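Local coordinates for protein GH18 chiitnase (PDB 6K7Z) that probably hydrolyses internal beta-1,4 linkages of chitin, as an endochitinase of glycoside hydrolase family 18, at residues Ser2-Ser10 / Pro22-Phe30; Ala131-Arg142 / Glu172-Asp182. One frame throughout, in Å; residues are numbered along the deposited sequence.

Overall arrangement
Contact 1 pairs two strands of the barrel wall, and contact 2 packs two helices of the surrounding layer, in one TIM barrel. The centre of contact 1 lies about 8 Å from the centre of the chain and that of contact 2 about 14 Å; the two centres are about 22 Å apart, with nearest atoms about 6 Å apart. Strand 111-115 relates them. Its Asp113, part of the DxxDxDxE signature of family 18, is hydrogen-bonded to Tyr7 OH of contact 1, whereas its Ile114 packs against Leu134, Leu137 and Leu141 of the helix in contact 2. Contact 1 therefore reaches the probable active site, and contact 2 belongs to the helical shell around the barrel.

Contact 1 of 2, residues Ser2-Ser10 / Pro22-Phe30; sequences SKTITYYNS and PYDVVNLAF
Asn27 lies over one face of the Tyr7 ring, its ND2 3.2 Å from Tyr7 CZ and displaced toward the rim. The amide and ring planes are 69° apart, which excludes a parallel stack; Asn27 CB adds a CH-pi contact, 3.9 Å from the centroid of the Tyr7 ring. Beyond this pair, Tyr7 OH is hydrogen-bonded to Asp113. On the same side of the sheet Ile5 and Val25 stand side by side, with Ile5 CG1 3.9 Å from Val25 CB.

The reverse side carries a second CH-pi contact. Thr6 holds OG1 opposite its own backbone N (chi1 -175°), which directs CG2 onto the middle of the Tyr23 ring, 3.6 Å from its centroid and almost on the ring normal. Thr6 OG1 and Tyr23 OH both go on to the side-chain amide of Asn259.

Parallel pairing joins the backbones. The bond from Asn27 N to Thr6 O is 2.8 Å long and practically straight at 178°. Where the ladder begins, Thr4 O takes both Val25 N and Asp24 N, the latter at 2.9 Å, while Asp24 OD2 receives Thr4 N at 3.0 Å on the anti side of the carboxylate. At the far end the side chain takes over: Asn9 ND2 donates to Ala29 O at 2.7 Å, approaching from above the carbonyl plane.

Ile5, Tyr7, Val25 and Asn27 face the barrel interior, where Ile5 and Tyr7 touch Asn185 across it; Thr4 and Tyr23 are covered by helix 269-277. A cis peptide precedes Phe30, a feature recurring in family 18 enzymes. Neighbouring parallel strands with Tyr7 bound to the signature aspartate are characteristic of the family 18 TIM barrel, and place this pair beside the probable catalytic centre.

Contact 2 of 2, residues Ala131-Arg142 / Glu172-Asp182; sequences AQFLISLTQELR and EVVELVGQEID
Ile135 inserts as a knob into a hole formed by Glu172, Val173, Leu176 and Val177. With CG1 anti to the carbonyl carbon, CD1 extends to Leu176 CB at 3.7 Å, while CG2 of Ile135 meets Val177 CG1 at 3.6 Å. A turn earlier, the extended Glu172 lays its carboxylate against a methyl group, Ala131 CB to Glu172 CD being 3.4 Å. Val173 CG2 lies against Leu134 CB.

Thr138 OG1 donates back to Leu134 O, which Thr138 N reaches from the opposite face of the carbonyl plane, and OG1 also bonds with His154. CG2, anti to the backbone N, is thereby turned to the 172-182 segment, meeting Val177 CG2 and Ile181 CG1.

At the C-terminal end of the 131-142 segment Arg142 reaches across through a bent chain. CG leaves anti to the backbone N, but the turns at chi2 (52°) and chi3 (85°) fold the guanidinium over to Glu180. NE and NH2 grip one carbonyl oxygen side-on, Arg142 NE to Glu180 O at 3.0 Å and Arg142 NH2 to Glu180 O at 2.8 Å. Arg142 NH2 also forms a salt bridge with Asp182 OD2 at 2.7 Å. Both acceptors lie near the guanidinium plane, although NH2 approaches the carboxylate from above. With NH1 bonded to the carbonyls of Leu145 and Tyr150 as well, the guanidinium is held round its edge and its rotation fixed.

The axes of helical segments 131-142 and 172-177 approach to 9.1 Å at 34°, running broadly parallel as adjacent helices of a (beta/alpha)8 barrel do. Strand 151-154 adjoins the contact on the barrel side: Asp182 OD2 also takes Ile152 N, and Arg142 touches Ile152. Helix 130-144 turns Leu137 and Leu141 to helix 93-106 and strand 111-115, whereas the 172-182 segment leads into strand 183-187.

Contact 1 of 2, residues Ser2-Ser10 / Pro22-Phe30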
loop_
_atom_site.group_PDB
_atom_site.type_symbol
_atom_site.label_atom_id
_atom_site.label_comp_id
_atom_site.label_asym_id
_atom_site.label_seq_id
_atom_site.Cartn_x
_atom_site.Cartn_y
_atom_site.Cartn_z
ATOM N N SER A 2 -5.457 -11.030 11.424
ATOM C CA SER A 2 -5.097 -10.655 10.089
ATOM C C SER A 2 -5.956 -9.497 9.706
ATOM O O SER A 2 -6.993 -9.304 10.250
ATOM C CB SER A 2 -5.403 -11.774 9.166
ATOM O OG SER A 2 -6.728 -12.074 9.364
ATOM N N LYS A 3 -5.511 -8.737 8.726
ATOM C CA LYS A 3 -6.187 -7.519 8.302
ATOM C C LYS A 3 -6.572 -7.656 6.842
ATOM O O LYS A 3 -5.889 -8.304 6.148
ATOM C CB LYS A 3 -5.202 -6.375 8.343
ATOM C CG LYS A 3 -4.850 -5.781 9.680
ATOM C CD LYS A 3 -3.721 -4.781 9.532
ATOM C CE LYS A 3 -3.107 -4.411 10.866
ATOM N NZ LYS A 3 -2.885 -5.513 11.781
ATOM N N THR A 4 -7.633 -6.994 6.429
ATOM C CA THR A 4 -8.092 -6.938 5.044
ATOM C C THR A 4 -7.961 -5.487 4.584
ATOM O O THR A 4 -8.387 -4.621 5.247
ATOM C CB THR A 4 -9.488 -7.503 4.848
ATOM O OG1 THR A 4 -10.377 -6.920 5.746
ATOM C CG2 THR A 4 -9.409 -9.001 5.037
ATOM N N ILE A 5 -7.328 -5.313 3.433
ATOM C CA ILE A 5 -6.969 -3.994 2.939
ATOM C C ILE A 5 -7.354 -3.907 1.469
ATOM O O ILE A 5 -7.202 -4.878 0.720
ATOM C CB ILE A 5 -5.467 -3.734 3.150
ATOM C CG1 ILE A 5 -5.132 -3.909 4.636
ATOM C CG2 ILE A 5 -5.058 -2.336 2.656
ATOM C CD1 ILE A 5 -3.743 -3.571 4.994
ATOM N N THR A 6 -7.867 -2.751 1.053
ATOM C CA THR A 6 -8.136 -2.552 -0.363
ATOM C C THR A 6 -7.724 -1.148 -0.755
ATOM O O THR A 6 -7.679 -0.244 0.078
ATOM C CB THR A 6 -9.619 -2.800 -0.719
ATOM O OG1 THR A 6 -9.800 -2.705 -2.140
ATOM C CG2 THR A 6 -10.543 -1.810 0.001
ATOM N N TYR A 7 -7.413 -0.977 -2.038
ATOM C CA TYR A 7 -7.201 0.336 -2.634
ATOM C C TYR A 7 -8.457 0.810 -3.352
ATOM O O TYR A 7 -9.113 0.040 -4.057
ATOM C CB TYR A 7 -6.046 0.326 -3.630
ATOM C CG TYR A 7 -4.689 0.269 -2.982
ATOM C CD1 TYR A 7 -4.167 -0.948 -2.544
ATOM C CD2 TYR A 7 -3.941 1.417 -2.801
ATOM C CE1 TYR A 7 -2.943 -1.019 -1.931
ATOM C CE2 TYR A 7 -2.691 1.358 -2.188
ATOM C CZ TYR A 7 -2.209 0.135 -1.761
ATOM O OH TYR A 7 -0.989 0.047 -1.155
ATOM N N TYR A 8 -8.782 2.089 -3.183
ATOM C CA TYR A 8 -9.905 2.694 -3.882
ATOM C C TYR A 8 -9.346 3.722 -4.859
ATOM O O TYR A 8 -8.884 4.788 -4.447
ATOM C CB TYR A 8 -10.881 3.323 -2.897
ATOM C CG TYR A 8 -12.160 3.812 -3.540
ATOM C CD1 TYR A 8 -13.203 2.934 -3.770
ATOM C CD2 TYR A 8 -12.327 5.140 -3.908
ATOM C CE1 TYR A 8 -14.385 3.350 -4.340
ATOM C CE2 TYR A 8 -13.527 5.568 -4.499
ATOM C CZ TYR A 8 -14.544 4.654 -4.714
ATOM O OH TYR A 8 -15.757 5.030 -5.287
ATOM N N ASN A 9 -9.388 3.392 -6.150
ATOM C CA ASN A 9 -8.984 4.313 -7.211
ATOM C C ASN A 9 -10.151 4.521 -8.160
ATOM O O ASN A 9 -10.702 5.622 -8.207
ATOM C CB ASN A 9 -7.740 3.783 -7.929
ATOM C CG ASN A 9 -7.181 4.762 -8.964
ATOM O OD1 ASN A 9 -7.147 4.459 -10.151
ATOM N ND2 ASN A 9 -6.722 5.928 -8.511
ATOM N N SER A 10 -10.567 3.492 -8.907
ATOM C CA SER A 10 -11.773 3.579 -9.719
ATOM C C SER A 10 -13.003 3.767 -8.839
ATOM O O SER A 10 -13.110 3.184 -7.754
ATOM C CB SER A 10 -11.943 2.315 -10.563
ATOM O OG SER A 10 -13.296 2.181 -10.973
ATOM N N PRO A 22 -16.174 -6.566 5.050
ATOM C CA PRO A 22 -15.177 -6.917 6.079
ATOM C C PRO A 22 -13.771 -6.440 5.726
ATOM O O PRO A 22 -12.816 -7.230 5.638
ATOM C CB PRO A 22 -15.292 -8.447 6.133
ATOM C CG PRO A 22 -15.681 -8.834 4.756
ATOM C CD PRO A 22 -16.570 -7.738 4.242
ATOM N N TYR A 23 -13.639 -5.132 5.504
ATOM C CA TYR A 23 -12.342 -4.480 5.348
ATOM C C TYR A 23 -11.913 -3.845 6.658
ATOM O O TYR A 23 -12.737 -3.309 7.402
ATOM C CB TYR A 23 -12.369 -3.392 4.271
ATOM C CG TYR A 23 -12.356 -3.944 2.864
ATOM C CD1 TYR A 23 -11.233 -4.595 2.370
ATOM C CD2 TYR A 23 -13.467 -3.802 2.034
ATOM C CE1 TYR A 23 -11.215 -5.115 1.088
ATOM C CE2 TYR A 23 -13.461 -4.309 0.749
ATOM C CZ TYR A 23 -12.333 -4.961 0.280
ATOM O OH TYR A 23 -12.339 -5.462 -1.004
ATOM N N ASP A 24 -10.617 -3.899 6.932
ATOM C CA ASP A 24 -10.070 -3.153 8.053
ATOM C C ASP A 24 -9.491 -1.815 7.638
ATOM O O ASP A 24 -9.563 -0.853 8.415
ATOM C CB ASP A 24 -8.992 -3.974 8.758
ATOM C CG ASP A 24 -9.534 -5.253 9.334
ATOM O OD1 ASP A 24 -10.516 -5.181 10.106
ATOM O OD2 ASP A 24 -8.993 -6.326 9.002
ATOM N N VAL A 25 -8.944 -1.726 6.429
ATOM C CA VAL A 25 -8.237 -0.534 5.970
ATOM C C VAL A 25 -8.611 -0.273 4.521
ATOM O O VAL A 25 -8.609 -1.191 3.695
ATOM C CB VAL A 25 -6.708 -0.704 6.082
ATOM C CG1 VAL A 25 -6.003 0.576 5.656
ATOM C CG2 VAL A 25 -6.302 -1.104 7.490
ATOM N N VAL A 26 -8.896 0.983 4.203
ATOM C CA VAL A 26 -9.117 1.407 2.830
ATOM C C VAL A 26 -8.072 2.459 2.501
ATOM O O VAL A 26 -7.964 3.471 3.206
ATOM C CB VAL A 26 -10.537 1.951 2.620
ATOM C CG1 VAL A 26 -10.642 2.605 1.257
ATOM C CG2 VAL A 26 -11.549 0.819 2.776
ATOM N N ASN A 27 -7.301 2.217 1.439
ATOM C CA ASN A 27 -6.305 3.160 0.947
ATOM C C ASN A 27 -6.914 3.959 -0.195
ATOM O O ASN A 27 -7.215 3.397 -1.248
ATOM C CB ASN A 27 -5.047 2.452 0.440
ATOM C CG ASN A 27 -4.359 1.622 1.503
ATOM O OD1 ASN A 27 -4.412 1.941 2.683
ATOM N ND2 ASN A 27 -3.665 0.566 1.072
ATOM N N LEU A 28 -7.075 5.270 -0.005
ATOM C CA LEU A 28 -7.559 6.111 -1.090
ATOM C C LEU A 28 -6.402 6.412 -2.034
ATOM O O LEU A 28 -5.363 6.923 -1.610
ATOM C CB LEU A 28 -8.182 7.397 -0.543
ATOM C CG LEU A 28 -9.190 7.180 0.575
ATOM C CD1 LEU A 28 -9.633 8.514 1.162
ATOM C CD2 LEU A 28 -10.404 6.387 0.052
ATOM N N ALA A 29 -6.580 6.099 -3.312
ATOM C CA ALA A 29 -5.531 6.268 -4.316
ATOM C C ALA A 29 -5.939 7.284 -5.397
ATOM O O ALA A 29 -6.967 7.088 -6.032
ATOM C CB ALA A 29 -5.234 4.912 -4.961
ATOM N N PHE A 30 -5.157 8.332 -5.669
ATOM C CA PHE A 30 -3.847 8.617 -5.097
ATOM C C PHE A 30 -3.681 10.103 -4.808
ATOM O O PHE A 30 -4.393 10.962 -5.338
ATOM C CB PHE A 30 -2.706 8.228 -6.049
ATOM C CG PHE A 30 -2.528 6.755 -6.246
ATOM C CD1 PHE A 30 -1.918 5.986 -5.274
ATOM C CD2 PHE A 30 -2.927 6.150 -7.427
ATOM C CE1 PHE A 30 -1.737 4.610 -5.466
ATOM C CE2 PHE A 30 -2.756 4.788 -7.624
ATOM C CZ PHE A 30 -2.154 4.021 -6.645
HETATM O O HOH W 1 -9.802 7.681 -5.962
#

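Contact 2 of 2, residues Ala131-Arg142 / Glu172-Asp182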
loop_
_atom_site.group_PDB
_atom_site.type_symbol
_atom_site.label_atom_id
_atom_site.label_comp_id
_atom_site.label_asym_id
_atom_site.label_seq_id
_atom_site.Cartn_x
_atom_site.Cartn_y
_atom_site.Cartn_z
ATOM N N ALA A 131 16.388 4.123 -1.089
ATOM C CA ALA A 131 16.268 3.586 0.259
ATOM C C ALA A 131 16.391 4.693 1.295
ATOM O O ALA A 131 15.580 4.783 2.223
ATOM C CB ALA A 131 17.319 2.500 0.491
ATOM N N GLN A 132 17.394 5.561 1.146
ATOM C CA GLN A 132 17.538 6.645 2.108
ATOM C C GLN A 132 16.362 7.611 2.035
ATOM O O GLN A 132 15.963 8.176 3.061
ATOM C CB GLN A 132 18.865 7.372 1.895
ATOM C CG GLN A 132 19.036 8.571 2.829
ATOM C CD GLN A 132 19.003 8.168 4.307
ATOM O OE1 GLN A 132 19.749 7.284 4.740
ATOM N NE2 GLN A 132 18.110 8.801 5.079
ATOM N N PHE A 133 15.784 7.796 0.842
ATOM C CA PHE A 133 14.580 8.611 0.716
ATOM C C PHE A 133 13.442 8.015 1.533
ATOM O O PHE A 133 12.795 8.710 2.328
ATOM C CB PHE A 133 14.181 8.731 -0.752
ATOM C CG PHE A 133 12.803 9.303 -0.956
ATOM C CD1 PHE A 133 12.521 10.615 -0.602
ATOM C CD2 PHE A 133 11.789 8.533 -1.511
ATOM C CE1 PHE A 133 11.258 11.144 -0.794
ATOM C CE2 PHE A 133 10.516 9.049 -1.705
ATOM C CZ PHE A 133 10.244 10.361 -1.345
ATOM N N LEU A 134 13.187 6.720 1.352
ATOM C CA LEU A 134 12.107 6.079 2.086
ATOM C C LEU A 134 12.395 6.046 3.579
ATOM O O LEU A 134 11.485 6.212 4.396
ATOM C CB LEU A 134 11.894 4.680 1.538
ATOM C CG LEU A 134 11.386 4.709 0.103
ATOM C CD1 LEU A 134 11.438 3.300 -0.455
ATOM C CD2 LEU A 134 9.966 5.243 0.057
ATOM N N ILE A 135 13.653 5.837 3.956
ATOM C CA ILE A 135 14.017 5.867 5.372
ATOM C C ILE A 135 13.745 7.245 5.966
ATOM O O ILE A 135 13.086 7.371 7.002
ATOM C CB ILE A 135 15.487 5.456 5.545
ATOM C CG1 ILE A 135 15.620 3.954 5.300
ATOM C CG2 ILE A 135 16.032 5.877 6.921
ATOM C CD1 ILE A 135 17.042 3.497 5.085
ATOM N N SER A 136 14.246 8.293 5.318
ATOM C CA SER A 136 14.043 9.649 5.836
ATOM C C SER A 136 12.573 10.047 5.811
ATOM O O SER A 136 12.066 10.638 6.771
ATOM C CB SER A 136 14.879 10.650 5.037
ATOM O OG SER A 136 14.593 11.977 5.469
ATOM N N LEU A 137 11.875 9.765 4.706
ATOM C CA LEU A 137 10.455 10.094 4.648
ATOM C C LEU A 137 9.677 9.390 5.757
ATOM O O LEU A 137 8.832 10.006 6.417
ATOM C CB LEU A 137 9.878 9.733 3.280
ATOM C CG LEU A 137 8.377 10.000 3.143
ATOM C CD1 LEU A 137 8.065 11.482 3.321
ATOM C CD2 LEU A 137 7.837 9.473 1.803
ATOM N N THR A 138 9.967 8.107 5.998
ATOM C CA THR A 138 9.258 7.402 7.061
ATOM C C THR A 138 9.514 8.047 8.417
ATOM O O THR A 138 8.574 8.274 9.186
ATOM C CB THR A 138 9.651 5.923 7.078
ATOM O OG1 THR A 138 9.214 5.296 5.864
ATOM C CG2 THR A 138 9.001 5.212 8.254
ATOM N N GLN A 139 10.770 8.401 8.707
ATOM C CA GLN A 139 11.092 8.995 9.997
ATOM C C GLN A 139 10.377 10.326 10.179
ATOM O O GLN A 139 9.791 10.594 11.235
ATOM C CB GLN A 139 12.605 9.174 10.124
ATOM C CG GLN A 139 13.365 7.880 10.376
ATOM C CD GLN A 139 14.872 8.053 10.288
ATOM O OE1 GLN A 139 15.366 8.978 9.646
ATOM N NE2 GLN A 139 15.610 7.151 10.928
ATOM N N GLU A 140 10.414 11.178 9.154
ATOM C CA GLU A 140 9.805 12.497 9.270
ATOM C C GLU A 140 8.292 12.400 9.357
ATOM O O GLU A 140 7.648 13.181 10.066
ATOM C CB GLU A 140 10.219 13.364 8.085
ATOM C CG GLU A 140 11.709 13.579 7.978
ATOM C CD GLU A 140 12.221 14.539 9.029
ATOM O OE1 GLU A 140 11.390 15.100 9.789
ATOM O OE2 GLU A 140 13.445 14.747 9.077
ATOM N N LEU A 141 7.706 11.449 8.636
ATOM C CA LEU A 141 6.263 11.267 8.691
ATOM C C LEU A 141 5.835 10.744 10.056
ATOM O O LEU A 141 4.844 11.220 10.629
ATOM C CB LEU A 141 5.842 10.316 7.572
ATOM C CG LEU A 141 4.480 10.386 6.889
ATOM C CD1 LEU A 141 4.075 11.803 6.565
ATOM C CD2 LEU A 141 4.556 9.552 5.612
ATOM N N ARG A 142 6.584 9.778 10.592
ATOM C CA ARG A 142 6.244 9.165 11.873
ATOM C C ARG A 142 6.367 10.163 13.011
ATOM O O ARG A 142 5.595 10.107 13.976
ATOM C CB ARG A 142 7.145 7.950 12.121
ATOM C CG ARG A 142 6.890 7.232 13.441
ATOM C CD ARG A 142 5.409 6.896 13.591
ATOM N NE ARG A 142 5.075 5.645 12.931
ATOM C CZ ARG A 142 3.838 5.274 12.619
ATOM N NH1 ARG A 142 2.812 6.066 12.890
ATOM N NH2 ARG A 142 3.628 4.109 12.030
ATOM N N GLU A 172 16.974 -2.647 3.019
ATOM C CA GLU A 172 17.582 -1.542 3.748
ATOM C C GLU A 172 16.530 -0.748 4.505
ATOM O O GLU A 172 16.736 -0.380 5.666
ATOM C CB GLU A 172 18.350 -0.634 2.787
ATOM C CG GLU A 172 19.086 0.516 3.472
ATOM C CD GLU A 172 19.877 1.401 2.501
ATOM O OE1 GLU A 172 20.262 0.923 1.409
ATOM O OE2 GLU A 172 20.117 2.584 2.843
ATOM N N VAL A 173 15.384 -0.486 3.872
ATOM C CA VAL A 173 14.342 0.289 4.538
ATOM C C VAL A 173 13.917 -0.385 5.841
ATOM O O VAL A 173 13.935 0.237 6.912
ATOM C CB VAL A 173 13.143 0.508 3.595
ATOM C CG1 VAL A 173 11.989 1.144 4.351
ATOM C CG2 VAL A 173 13.547 1.396 2.419
ATOM N N VAL A 174 13.525 -1.663 5.780
ATOM C CA VAL A 174 12.993 -2.274 6.998
ATOM C C VAL A 174 14.089 -2.435 8.041
ATOM O O VAL A 174 13.822 -2.354 9.245
ATOM C CB VAL A 174 12.286 -3.618 6.718
ATOM C CG1 VAL A 174 11.087 -3.426 5.793
ATOM C CG2 VAL A 174 13.258 -4.660 6.157
ATOM N N GLU A 175 15.334 -2.630 7.609
ATOM C CA GLU A 175 16.426 -2.747 8.567
ATOM C C GLU A 175 16.635 -1.468 9.363
ATOM O O GLU A 175 16.981 -1.533 10.545
ATOM C CB GLU A 175 17.704 -3.130 7.838
ATOM C CG GLU A 175 17.752 -4.621 7.555
ATOM C CD GLU A 175 18.829 -5.001 6.580
ATOM O OE1 GLU A 175 19.407 -4.107 5.924
ATOM O OE2 GLU A 175 19.085 -6.207 6.465
ATOM N N LEU A 176 16.415 -0.306 8.752
ATOM C CA LEU A 176 16.652 0.965 9.429
ATOM C C LEU A 176 15.423 1.537 10.122
ATOM O O LEU A 176 15.562 2.132 11.196
ATOM C CB LEU A 176 17.201 1.995 8.439
ATOM C CG LEU A 176 18.733 2.057 8.314
ATOM C CD1 LEU A 176 19.356 2.389 9.667
ATOM C CD2 LEU A 176 19.307 0.768 7.763
ATOM N N VAL A 177 14.221 1.384 9.549
ATOM C CA VAL A 177 13.035 2.041 10.099
ATOM C C VAL A 177 11.821 1.116 10.140
ATOM O O VAL A 177 10.694 1.579 10.340
ATOM C CB VAL A 177 12.674 3.319 9.313
ATOM C CG1 VAL A 177 13.813 4.349 9.363
ATOM C CG2 VAL A 177 12.265 2.971 7.863
ATOM N N GLY A 178 12.033 -0.191 9.970
ATOM C CA GLY A 178 10.913 -1.119 10.018
ATOM C C GLY A 178 10.073 -0.993 11.273
ATOM O O GLY A 178 8.853 -1.191 11.235
ATOM N N GLN A 179 10.703 -0.646 12.398
ATOM C CA GLN A 179 9.968 -0.492 13.646
ATOM C C GLN A 179 8.968 0.656 13.595
ATOM O O GLN A 179 8.048 0.700 14.420
ATOM C CB GLN A 179 10.947 -0.298 14.807
ATOM C CG GLN A 179 11.698 1.035 14.798
ATOM C CD GLN A 179 12.842 1.108 13.781
ATOM O OE1 GLN A 179 13.186 0.123 13.117
ATOM N NE2 GLN A 179 13.450 2.291 13.672
ATOM N N GLU A 180 9.106 1.573 12.640
ATOM C CA GLU A 180 8.213 2.714 12.515
ATOM C C GLU A 180 7.126 2.517 11.466
ATOM O O GLU A 180 6.284 3.402 11.290
ATOM C CB GLU A 180 9.024 3.969 12.190
ATOM C CG GLU A 180 10.013 4.321 13.294
ATOM C CD GLU A 180 10.788 5.580 13.012
ATOM O OE1 GLU A 180 10.417 6.330 12.084
ATOM O OE2 GLU A 180 11.780 5.825 13.729
ATOM N N ILE A 181 7.137 1.397 10.760
ATOM C CA ILE A 181 6.169 1.099 9.709
ATOM C C ILE A 181 5.150 0.122 10.271
ATOM O O ILE A 181 5.522 -0.876 10.907
ATOM C CB ILE A 181 6.876 0.505 8.476
ATOM C CG1 ILE A 181 7.815 1.539 7.852
ATOM C CG2 ILE A 181 5.859 -0.067 7.468
ATOM C CD1 ILE A 181 8.697 0.980 6.746
ATOM N N ASP A 182 3.869 0.381 10.022
ATOM C CA ASP A 182 2.858 -0.523 10.555
ATOM C C ASP A 182 2.782 -1.824 9.767
ATOM O O ASP A 182 2.702 -2.903 10.364
ATOM C CB ASP A 182 1.504 0.176 10.600
ATOM C CG ASP A 182 1.475 1.289 11.635
ATOM O OD1 ASP A 182 1.280 0.988 12.827
ATOM O OD2 ASP A 182 1.663 2.446 11.257
HETATM O O HOH W 2 10.574 9.348 13.440
#